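Diacylglycerol lipase (Aspergillus oryzae, PDB 5XK2) probably hydrolyses the ester bonds of mono- and diacylglycerols as a class 3 lipase of the alpha/beta-hydrolase fold, captured here in its closed conformation. Local coordinates at residues Phe88-Trp97 and Ser153-Ala162; Ala179-Ala189 and Pro209-His220. One frame throughout, in Å; residues are numbered along the deposited sequence.

Contact 1: Phe88-Trp97 and Ser153-Ala162; sequences FRGSYSIRNW and SLGAAIASLA
Gly90, just past the end of strand 83-89, passes Gly155 in the first turn of helix 154-168 with their CA atoms only 4.0 Å apart. With no side chain on either glycine, backbone lies directly against backbone, and Gly155 CA makes a CA-H...O contact of 3.5 Å with Phe88 O. The helix starts at what is probably the nucleophile elbow of an alpha/beta-hydrolase: Ser153 sits in a Gly-x-Ser-x-Gly sequence with a positive phi of 61°, and its OG is hydrogen-bonded to His268, consistent with a Ser-His-Asp triad. The loop after the strand lies where related fungal lipases build their oxyanion hole. No direct hydrogen bond joins the segments. Instead, one water accepts from both Gly90 N and Gly155 N, and a second donates to Ser91 O and is also hydrogen-bonded to Ser153 OG.

Apolar side chains close both flanks. On the strand side, the Phe88 CG is anti to its carbonyl carbon (chi1 -59°), which lays the ring along the helix: Ile158 CG2 stands over one face, 3.8 Å from the ring centroid, while Ala162 CB is 3.7 Å from Phe88 CZ at the far end. On the loop side, Leu154 divides its two methyls. CD1 meets Ile94 CD1, and CD2 lies over the indole of Trp97, whose ring also packs against Phe103 and Phe120. Leu154 CD2 is 3.9 Å from the centroid of the Trp97 five-membered ring, 17° off its normal. The same Leu154 CD2 also touches Ser91 O at 3.5 Å.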
loop_
_atom_site.group_PDB
_atom_site.type_symbol
_atom_site.label_atom_id
_atom_site.label_comp_id
_atom_site.label_asym_id
_atom_site.label_seq_id
_atom_site.Cartn_x
_atom_site.Cartn_y
_atom_site.Cartn_z
ATOM N N PHE A 88 3.230 15.662 12.090
ATOM C CA PHE A 88 2.934 15.433 10.674
ATOM C C PHE A 88 2.404 14.044 10.371
ATOM O O PHE A 88 2.918 13.054 10.888
ATOM C CB PHE A 88 4.180 15.604 9.806
ATOM C CG PHE A 88 4.820 16.939 9.896
ATOM C CD1 PHE A 88 4.449 17.974 9.026
ATOM C CD2 PHE A 88 5.843 17.163 10.806
ATOM C CE1 PHE A 88 5.085 19.207 9.093
ATOM C CE2 PHE A 88 6.472 18.408 10.893
ATOM C CZ PHE A 88 6.089 19.434 10.023
ATOM N N ARG A 89 1.433 14.007 9.461
ATOM C CA ARG A 89 0.979 12.790 8.810
ATOM C C ARG A 89 1.380 12.904 7.350
ATOM O O ARG A 89 1.085 13.916 6.696
ATOM C CB ARG A 89 -0.542 12.621 8.917
ATOM C CG ARG A 89 -1.025 11.233 8.533
ATOM C CD ARG A 89 -2.350 11.302 7.771
ATOM N NE ARG A 89 -2.087 11.831 6.432
ATOM C CZ ARG A 89 -2.936 12.558 5.720
ATOM N NH1 ARG A 89 -4.142 12.850 6.203
ATOM N NH2 ARG A 89 -2.574 12.998 4.521
ATOM N N GLY A 90 2.050 11.883 6.834
ATOM C CA GLY A 90 2.369 11.873 5.421
ATOM C C GLY A 90 1.297 11.121 4.651
ATOM O O GLY A 90 0.209 10.847 5.161
ATOM N N SER A 91 1.607 10.780 3.410
ATOM C CA SER A 91 0.676 10.043 2.584
ATOM C C SER A 91 0.427 8.644 3.149
ATOM O O SER A 91 1.365 7.944 3.584
ATOM C CB SER A 91 1.210 9.944 1.154
ATOM O OG SER A 91 0.261 9.307 0.324
ATOM N N TYR A 92 -0.836 8.238 3.155
ATOM C CA TYR A 92 -1.183 6.922 3.672
ATOM C C TYR A 92 -0.970 5.832 2.636
ATOM O O TYR A 92 -0.793 4.654 2.990
ATOM C CB TYR A 92 -2.631 6.888 4.152
ATOM C CG TYR A 92 -2.934 5.693 5.023
ATOM C CD1 TYR A 92 -2.487 5.643 6.345
ATOM C CD2 TYR A 92 -3.671 4.622 4.536
ATOM C CE1 TYR A 92 -2.762 4.549 7.152
ATOM C CE2 TYR A 92 -3.949 3.530 5.333
ATOM C CZ TYR A 92 -3.495 3.499 6.640
ATOM O OH TYR A 92 -3.774 2.412 7.436
ATOM N N SER A 93 -0.932 6.202 1.359
ATOM C CA SER A 93 -0.816 5.144 0.368
ATOM C C SER A 93 0.648 4.819 0.140
ATOM O O SER A 93 1.377 5.552 -0.534
ATOM C CB SER A 93 -1.466 5.554 -0.959
ATOM O OG SER A 93 -1.201 4.585 -1.962
ATOM N N ILE A 94 1.056 3.672 0.668
ATOM C CA ILE A 94 2.421 3.195 0.502
ATOM C C ILE A 94 2.650 2.797 -0.944
ATOM O O ILE A 94 3.717 3.054 -1.505
ATOM C CB ILE A 94 2.718 1.992 1.414
ATOM C CG1 ILE A 94 2.591 2.399 2.884
ATOM C CG2 ILE A 94 4.113 1.443 1.134
ATOM C CD1 ILE A 94 3.653 3.392 3.347
ATOM N N ARG A 95 1.640 2.190 -1.566
ATOM C CA ARG A 95 1.803 1.778 -2.954
ATOM C C ARG A 95 2.045 2.994 -3.857
ATOM O O ARG A 95 2.889 2.940 -4.740
ATOM C CB ARG A 95 0.602 0.941 -3.440
ATOM C CG ARG A 95 -0.708 1.689 -3.640
ATOM C CD ARG A 95 -1.807 0.752 -4.155
ATOM N NE ARG A 95 -1.617 0.382 -5.559
ATOM C CZ ARG A 95 -2.285 -0.585 -6.185
ATOM N NH1 ARG A 95 -3.206 -1.295 -5.545
ATOM N NH2 ARG A 95 -2.037 -0.839 -7.463
ATOM N N ASN A 96 1.359 4.105 -3.619
ATOM C CA ASN A 96 1.582 5.280 -4.453
ATOM C C ASN A 96 2.968 5.868 -4.234
ATOM O O ASN A 96 3.600 6.378 -5.163
ATOM C CB ASN A 96 0.505 6.330 -4.195
ATOM C CG ASN A 96 -0.824 5.966 -4.845
ATOM O OD1 ASN A 96 -0.956 4.908 -5.470
ATOM N ND2 ASN A 96 -1.816 6.837 -4.694
ATOM N N TRP A 97 3.452 5.772 -3.001
ATOM C CA TRP A 97 4.772 6.281 -2.660
ATOM C C TRP A 97 5.874 5.517 -3.407
ATOM O O TRP A 97 6.842 6.109 -3.884
ATOM C CB TRP A 97 4.975 6.180 -1.146
ATOM C CG TRP A 97 6.280 6.662 -0.666
ATOM C CD1 TRP A 97 6.835 7.880 -0.899
ATOM C CD2 TRP A 97 7.206 5.949 0.170
ATOM N NE1 TRP A 97 8.055 7.969 -0.275
ATOM C CE2 TRP A 97 8.306 6.796 0.388
ATOM C CE3 TRP A 97 7.211 4.672 0.748
ATOM C CZ2 TRP A 97 9.409 6.413 1.152
ATOM C CZ3 TRP A 97 8.309 4.292 1.510
ATOM C CH2 TRP A 97 9.391 5.159 1.705
ATOM N N SER A 153 5.719 6.933 10.251
ATOM C CA SER A 153 5.682 6.516 8.848
ATOM C C SER A 153 6.176 7.663 7.953
ATOM O O SER A 153 7.170 8.323 8.270
ATOM C CB SER A 153 4.247 6.075 8.470
ATOM O OG SER A 153 4.172 5.511 7.165
ATOM N N LEU A 154 5.484 7.928 6.847
ATOM C CA LEU A 154 5.952 8.999 5.953
ATOM C C LEU A 154 5.920 10.356 6.670
ATOM O O LEU A 154 6.736 11.228 6.389
ATOM C CB LEU A 154 5.106 9.042 4.670
ATOM C CG LEU A 154 5.547 8.080 3.554
ATOM C CD1 LEU A 154 5.672 6.645 4.014
ATOM C CD2 LEU A 154 4.600 8.183 2.345
ATOM N N GLY A 155 4.983 10.530 7.599
ATOM C CA GLY A 155 4.963 11.724 8.431
ATOM C C GLY A 155 6.234 11.899 9.249
ATOM O O GLY A 155 6.648 13.023 9.503
ATOM N N ALA A 156 6.837 10.794 9.680
ATOM C CA ALA A 156 8.108 10.849 10.413
ATOM C C ALA A 156 9.247 11.327 9.510
ATOM O O ALA A 156 10.191 11.949 9.985
ATOM C CB ALA A 156 8.444 9.485 10.989
ATOM N N ALA A 157 9.164 11.017 8.223
ATOM C CA ALA A 157 10.152 11.528 7.273
ATOM C C ALA A 157 10.032 13.049 7.150
ATOM O O ALA A 157 11.022 13.788 7.194
ATOM C CB ALA A 157 9.966 10.860 5.925
ATOM N N ILE A 158 8.806 13.525 7.004
ATOM C CA ILE A 158 8.592 14.971 6.922
ATOM C C ILE A 158 9.080 15.620 8.199
ATOM O O ILE A 158 9.781 16.634 8.155
ATOM C CB ILE A 158 7.101 15.299 6.658
ATOM C CG1 ILE A 158 6.687 14.700 5.307
ATOM C CG2 ILE A 158 6.869 16.817 6.685
ATOM C CD1 ILE A 158 5.173 14.667 5.073
ATOM N N ALA A 159 8.763 15.008 9.340
ATOM C CA ALA A 159 9.213 15.551 10.614
ATOM C C ALA A 159 10.730 15.657 10.679
ATOM O O ALA A 159 11.248 16.620 11.243
ATOM C CB ALA A 159 8.703 14.691 11.770
ATOM N N SER A 160 11.432 14.653 10.144
ATOM C CA SER A 160 12.903 14.639 10.168
ATOM C C SER A 160 13.485 15.887 9.485
ATOM O O SER A 160 14.378 16.555 10.031
ATOM C CB SER A 160 13.447 13.378 9.478
ATOM O OG SER A 160 13.046 12.220 10.194
ATOM N N LEU A 161 12.963 16.188 8.298
ATOM C CA LEU A 161 13.460 17.340 7.549
ATOM C C LEU A 161 12.983 18.654 8.174
ATOM O O LEU A 161 13.719 19.631 8.188
ATOM C CB LEU A 161 13.031 17.258 6.090
ATOM C CG LEU A 161 13.635 16.094 5.303
ATOM C CD1 LEU A 161 12.999 16.037 3.919
ATOM C CD2 LEU A 161 15.169 16.238 5.179
ATOM N N ALA A 162 11.753 18.683 8.685
ATOM C CA ALA A 162 11.261 19.875 9.377
ATOM C C ALA A 162 12.129 20.207 10.588
ATOM O O ALA A 162 12.499 21.359 10.794
ATOM C CB ALA A 162 9.798 19.691 9.814
HETATM O O HOH W 1 2.226 9.359 8.199
HETATM O O HOH W 2 1.838 5.971 5.675
#

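Contact 2: Ala179-Ala189 and Pro209-His220; sequences AAPRVANKPLA and PKLPLLTMGYVH
Arg182 runs from 179-189 into the bend of 209-220, where its side chain is gripped along its whole length. Arg182 CG, anti to the carbonyl carbon (chi1 -63°), stands over the centre of the His220 ring, 3.4 Å from its centroid, in a CH-pi contact. From there the chain continues extended to NE, and the guanidinium, turned 44° from the imidazole plane, reaches Pro212 O, which lies near its plane and accepts from Arg182 NH1 at 2.8 Å. Leu214 CD2 covers one guanidinium face; over the opposite face sits Pro209 O. Pro209 O accepts from His220 NE2 at 2.7 Å on an in-plane lone pair, which limits the rotation of the imidazole against which Arg182 CG packs.

The backbone joins in: Arg182 N donates to Leu211 O, the carbonyl of the cis peptide bond that precedes Pro212, and farther along Val219 N makes a nearly straight bond of 2.9 Å to Ala184 O. Val219 CG2, placed between the backbone N and carbonyl carbon, presses tightly on Ala189 CB (3.3 Å). Asn185 caps helix 186-195 through OD1, which also accepts from Lys115.

The contact ties the start of helix 186-195 and the loop before it to the loop after strand 198-203, where Pro209 touches the probable catalytic triad. Within these two segments the Arg182 guanidinium meets carbonyl oxygens and no carboxylate, so peptide dipoles probably help to balance its charge, and its nearness would tend to keep His220 neutral.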
loop_
_atom_site.group_PDB
_atom_site.type_symbol
_atom_site.label_atom_id
_atom_site.label_comp_id
_atom_site.label_asym_id
_atom_site.label_seq_id
_atom_site.Cartn_x
_atom_site.Cartn_y
_atom_site.Cartn_z
ATOM N N ALA A 179 9.297 5.057 12.770
ATOM C CA ALA A 179 9.128 4.279 11.534
ATOM C C ALA A 179 9.445 5.097 10.292
ATOM O O ALA A 179 8.824 4.923 9.253
ATOM C CB ALA A 179 7.686 3.717 11.422
ATOM N N ALA A 180 10.426 5.984 10.394
ATOM C CA ALA A 180 10.718 6.893 9.294
ATOM C C ALA A 180 11.474 6.227 8.157
ATOM O O ALA A 180 12.456 5.507 8.388
ATOM C CB ALA A 180 11.546 8.083 9.804
ATOM N N PRO A 181 11.053 6.510 6.929
ATOM C CA PRO A 181 11.907 6.357 5.744
ATOM C C PRO A 181 13.191 7.176 5.872
ATOM O O PRO A 181 13.238 8.124 6.650
ATOM C CB PRO A 181 11.058 6.940 4.610
ATOM C CG PRO A 181 9.634 6.913 5.107
ATOM C CD PRO A 181 9.715 7.054 6.613
ATOM N N ARG A 182 14.203 6.837 5.076
ATOM C CA ARG A 182 15.366 7.723 4.905
ATOM C C ARG A 182 14.943 9.030 4.218
ATOM O O ARG A 182 13.989 9.031 3.415
ATOM C CB ARG A 182 16.444 7.037 4.078
ATOM C CG ARG A 182 17.006 5.796 4.741
ATOM C CD ARG A 182 18.172 5.235 3.944
ATOM N NE ARG A 182 18.735 4.054 4.614
ATOM C CZ ARG A 182 18.478 2.794 4.280
ATOM N NH1 ARG A 182 17.663 2.511 3.259
ATOM N NH2 ARG A 182 19.053 1.800 4.970
ATOM N N VAL A 183 15.537 10.143 4.650
ATOM C CA VAL A 183 15.324 11.436 3.996
ATOM C C VAL A 183 16.532 12.136 3.403
ATOM O O VAL A 183 16.379 13.132 2.710
ATOM C CB VAL A 183 14.652 12.409 4.963
ATOM C CG1 VAL A 183 13.324 11.802 5.431
ATOM C CG2 VAL A 183 15.548 12.695 6.179
ATOM N N ALA A 184 17.726 11.638 3.689
ATOM C CA ALA A 184 18.935 12.445 3.546
ATOM C C ALA A 184 20.056 11.691 2.851
ATOM O O ALA A 184 20.174 10.482 2.992
ATOM C CB ALA A 184 19.417 12.910 4.937
ATOM N N ASN A 185 20.904 12.410 2.122
ATOM C CA ASN A 185 22.161 11.811 1.666
ATOM C C ASN A 185 23.164 11.820 2.818
ATOM O O ASN A 185 22.816 12.231 3.935
ATOM C CB ASN A 185 22.702 12.523 0.406
ATOM C CG ASN A 185 23.233 13.936 0.666
ATOM O OD1 ASN A 185 23.019 14.543 1.716
ATOM N ND2 ASN A 185 23.931 14.482 -0.341
ATOM N N LYS A 186 24.390 11.347 2.602
ATOM C CA LYS A 186 25.272 11.192 3.765
ATOM C C LYS A 186 25.615 12.539 4.437
ATOM O O LYS A 186 25.504 12.643 5.656
ATOM C CB LYS A 186 26.567 10.412 3.408
ATOM C CG LYS A 186 27.230 9.800 4.658
ATOM C CD LYS A 186 28.353 8.806 4.315
ATOM C CE LYS A 186 28.708 7.940 5.527
ATOM N NZ LYS A 186 29.619 6.808 5.170
ATOM N N PRO A 187 26.024 13.577 3.666
ATOM C CA PRO A 187 26.322 14.854 4.339
ATOM C C PRO A 187 25.136 15.400 5.141
ATOM O O PRO A 187 25.335 15.883 6.261
ATOM C CB PRO A 187 26.663 15.799 3.168
ATOM C CG PRO A 187 27.154 14.900 2.108
ATOM C CD PRO A 187 26.371 13.625 2.230
ATOM N N LEU A 188 23.924 15.290 4.609
ATOM C CA LEU A 188 22.766 15.796 5.355
ATOM C C LEU A 188 22.476 14.928 6.574
ATOM O O LEU A 188 22.131 15.437 7.644
ATOM C CB LEU A 188 21.531 15.882 4.461
ATOM C CG LEU A 188 20.268 16.386 5.167
ATOM C CD1 LEU A 188 20.527 17.749 5.836
ATOM C CD2 LEU A 188 19.067 16.488 4.193
ATOM N N ALA A 189 22.611 13.616 6.431
ATOM C CA ALA A 189 22.368 12.765 7.598
ATOM C C ALA A 189 23.381 13.044 8.699
ATOM O O ALA A 189 23.018 13.058 9.865
ATOM C CB ALA A 189 22.398 11.298 7.219
ATOM N N PRO A 209 11.446 1.776 6.789
ATOM C CA PRO A 209 12.749 2.412 7.047
ATOM C C PRO A 209 13.876 1.935 6.128
ATOM O O PRO A 209 15.008 2.380 6.306
ATOM C CB PRO A 209 13.036 2.066 8.521
ATOM C CG PRO A 209 11.662 1.923 9.114
ATOM C CD PRO A 209 10.914 1.175 8.026
ATOM N N LYS A 210 13.624 0.939 5.280
ATOM C CA LYS A 210 14.641 0.525 4.323
ATOM C C LYS A 210 14.567 1.276 2.998
ATOM O O LYS A 210 15.328 0.975 2.075
ATOM C CB LYS A 210 14.530 -0.974 4.051
ATOM C CG LYS A 210 14.768 -1.789 5.276
ATOM C CD LYS A 210 14.550 -3.262 4.982
ATOM C CE LYS A 210 14.270 -3.985 6.238
ATOM N NZ LYS A 210 14.118 -5.429 5.963
ATOM N N LEU A 211 13.640 2.226 2.906
ATOM C CA LEU A 211 13.438 3.013 1.685
ATOM C C LEU A 211 13.580 4.498 1.967
ATOM O O LEU A 211 13.276 4.954 3.065
ATOM C CB LEU A 211 12.057 2.748 1.089
ATOM C CG LEU A 211 11.813 1.319 0.608
ATOM C CD1 LEU A 211 10.379 1.209 0.142
ATOM C CD2 LEU A 211 12.794 0.957 -0.500
ATOM N N PRO A 212 14.087 5.270 0.994
ATOM C CA PRO A 212 14.727 4.836 -0.250
ATOM C C PRO A 212 16.005 4.059 0.029
ATOM O O PRO A 212 16.517 4.048 1.170
ATOM C CB PRO A 212 15.051 6.162 -0.970
ATOM C CG PRO A 212 14.215 7.184 -0.311
ATOM C CD PRO A 212 14.014 6.738 1.104
ATOM N N LEU A 213 16.503 3.396 -1.007
ATOM C CA LEU A 213 17.652 2.509 -0.883
ATOM C C LEU A 213 18.966 3.225 -0.624
ATOM O O LEU A 213 19.172 4.384 -1.026
ATOM C CB LEU A 213 17.814 1.676 -2.153
ATOM C CG LEU A 213 16.642 0.806 -2.596
ATOM C CD1 LEU A 213 17.036 0.048 -3.854
ATOM C CD2 LEU A 213 16.287 -0.159 -1.495
ATOM N N LEU A 214 19.876 2.505 0.021
ATOM C CA LEU A 214 21.256 2.940 0.126
ATOM C C LEU A 214 21.843 3.223 -1.254
ATOM O O LEU A 214 22.610 4.171 -1.424
ATOM C CB LEU A 214 22.101 1.872 0.833
ATOM C CG LEU A 214 21.662 1.602 2.265
ATOM C CD1 LEU A 214 22.303 0.323 2.802
ATOM C CD2 LEU A 214 22.012 2.812 3.131
ATOM N N THR A 215 21.498 2.385 -2.231
ATOM C CA THR A 215 22.051 2.526 -3.580
ATOM C C THR A 215 21.487 3.748 -4.314
ATOM O O THR A 215 21.998 4.150 -5.361
ATOM C CB THR A 215 21.787 1.254 -4.433
ATOM O OG1 THR A 215 20.401 0.906 -4.358
ATOM C CG2 THR A 215 22.615 0.088 -3.922
ATOM N N MET A 216 20.442 4.353 -3.751
ATOM C CA MET A 216 19.882 5.582 -4.293
ATOM C C MET A 216 20.531 6.831 -3.672
ATOM O O MET A 216 20.098 7.965 -3.922
ATOM C CB MET A 216 18.366 5.602 -4.079
ATOM C CG MET A 216 17.624 4.557 -4.890
ATOM S SD MET A 216 15.927 4.446 -4.309
ATOM C CE MET A 216 15.213 3.318 -5.508
ATOM N N GLY A 217 21.546 6.618 -2.840
ATOM C CA GLY A 217 22.292 7.720 -2.250
ATOM C C GLY A 217 21.751 8.253 -0.938
ATOM O O GLY A 217 22.041 9.386 -0.553
ATOM N N TYR A 218 20.952 7.445 -0.247
ATOM C CA TYR A 218 20.399 7.859 1.036
ATOM C C TYR A 218 21.016 7.078 2.177
ATOM O O TYR A 218 21.410 5.917 2.012
ATOM C CB TYR A 218 18.888 7.646 1.068
ATOM C CG TYR A 218 18.124 8.549 0.137
ATOM C CD1 TYR A 218 17.677 9.785 0.575
ATOM C CD2 TYR A 218 17.839 8.161 -1.164
ATOM C CE1 TYR A 218 16.959 10.628 -0.271
ATOM C CE2 TYR A 218 17.116 8.994 -2.022
ATOM C CZ TYR A 218 16.679 10.219 -1.555
ATOM O OH TYR A 218 15.958 11.053 -2.373
ATOM N N VAL A 219 21.110 7.721 3.333
ATOM C CA VAL A 219 21.505 7.033 4.551
ATOM C C VAL A 219 20.536 7.462 5.647
ATOM O O VAL A 219 19.625 8.232 5.383
ATOM C CB VAL A 219 22.968 7.336 4.932
ATOM C CG1 VAL A 219 23.893 6.871 3.823
ATOM C CG2 VAL A 219 23.143 8.787 5.172
ATOM N N HIS A 220 20.696 6.946 6.865
ATOM C CA HIS A 220 19.784 7.325 7.954
ATOM C C HIS A 220 20.443 8.274 8.934
ATOM O O HIS A 220 21.662 8.236 9.151
ATOM C CB HIS A 220 19.314 6.089 8.754
ATOM C CG HIS A 220 17.998 5.523 8.333
ATOM N ND1 HIS A 220 16.827 6.255 8.370
ATOM C CD2 HIS A 220 17.646 4.270 7.948
ATOM C CE1 HIS A 220 15.821 5.492 7.989
ATOM N NE2 HIS A 220 16.286 4.274 7.737
HETATM O O HOH W 3 17.897 10.019 6.272
HETATM O O HOH W 4 25.113 10.067 0.199
#

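Following the chain, contact 1 closes first, joining the end of strand 83-89 and the start of helix 94-98 to helix 154-168 across an excursion that contains helix 118-138 and strand 146-152. Contact 2 opens only after strand 173-178 and closes a shorter loop, through helix 186-195 and strand 198-203. The two are therefore in series, neither nested nor crossed. Their centres are about 14 Å apart, yet they touch: Ala156 and Ala157 of the helix pack on Ala180 and Val183, and Trp97 meets Leu211. Contact 1 ties the probable nucleophile elbow to the loop after strand 83-89, and contact 2 joins the loop after strand 173-178 to the one after strand 198-203; both reach the second subunit.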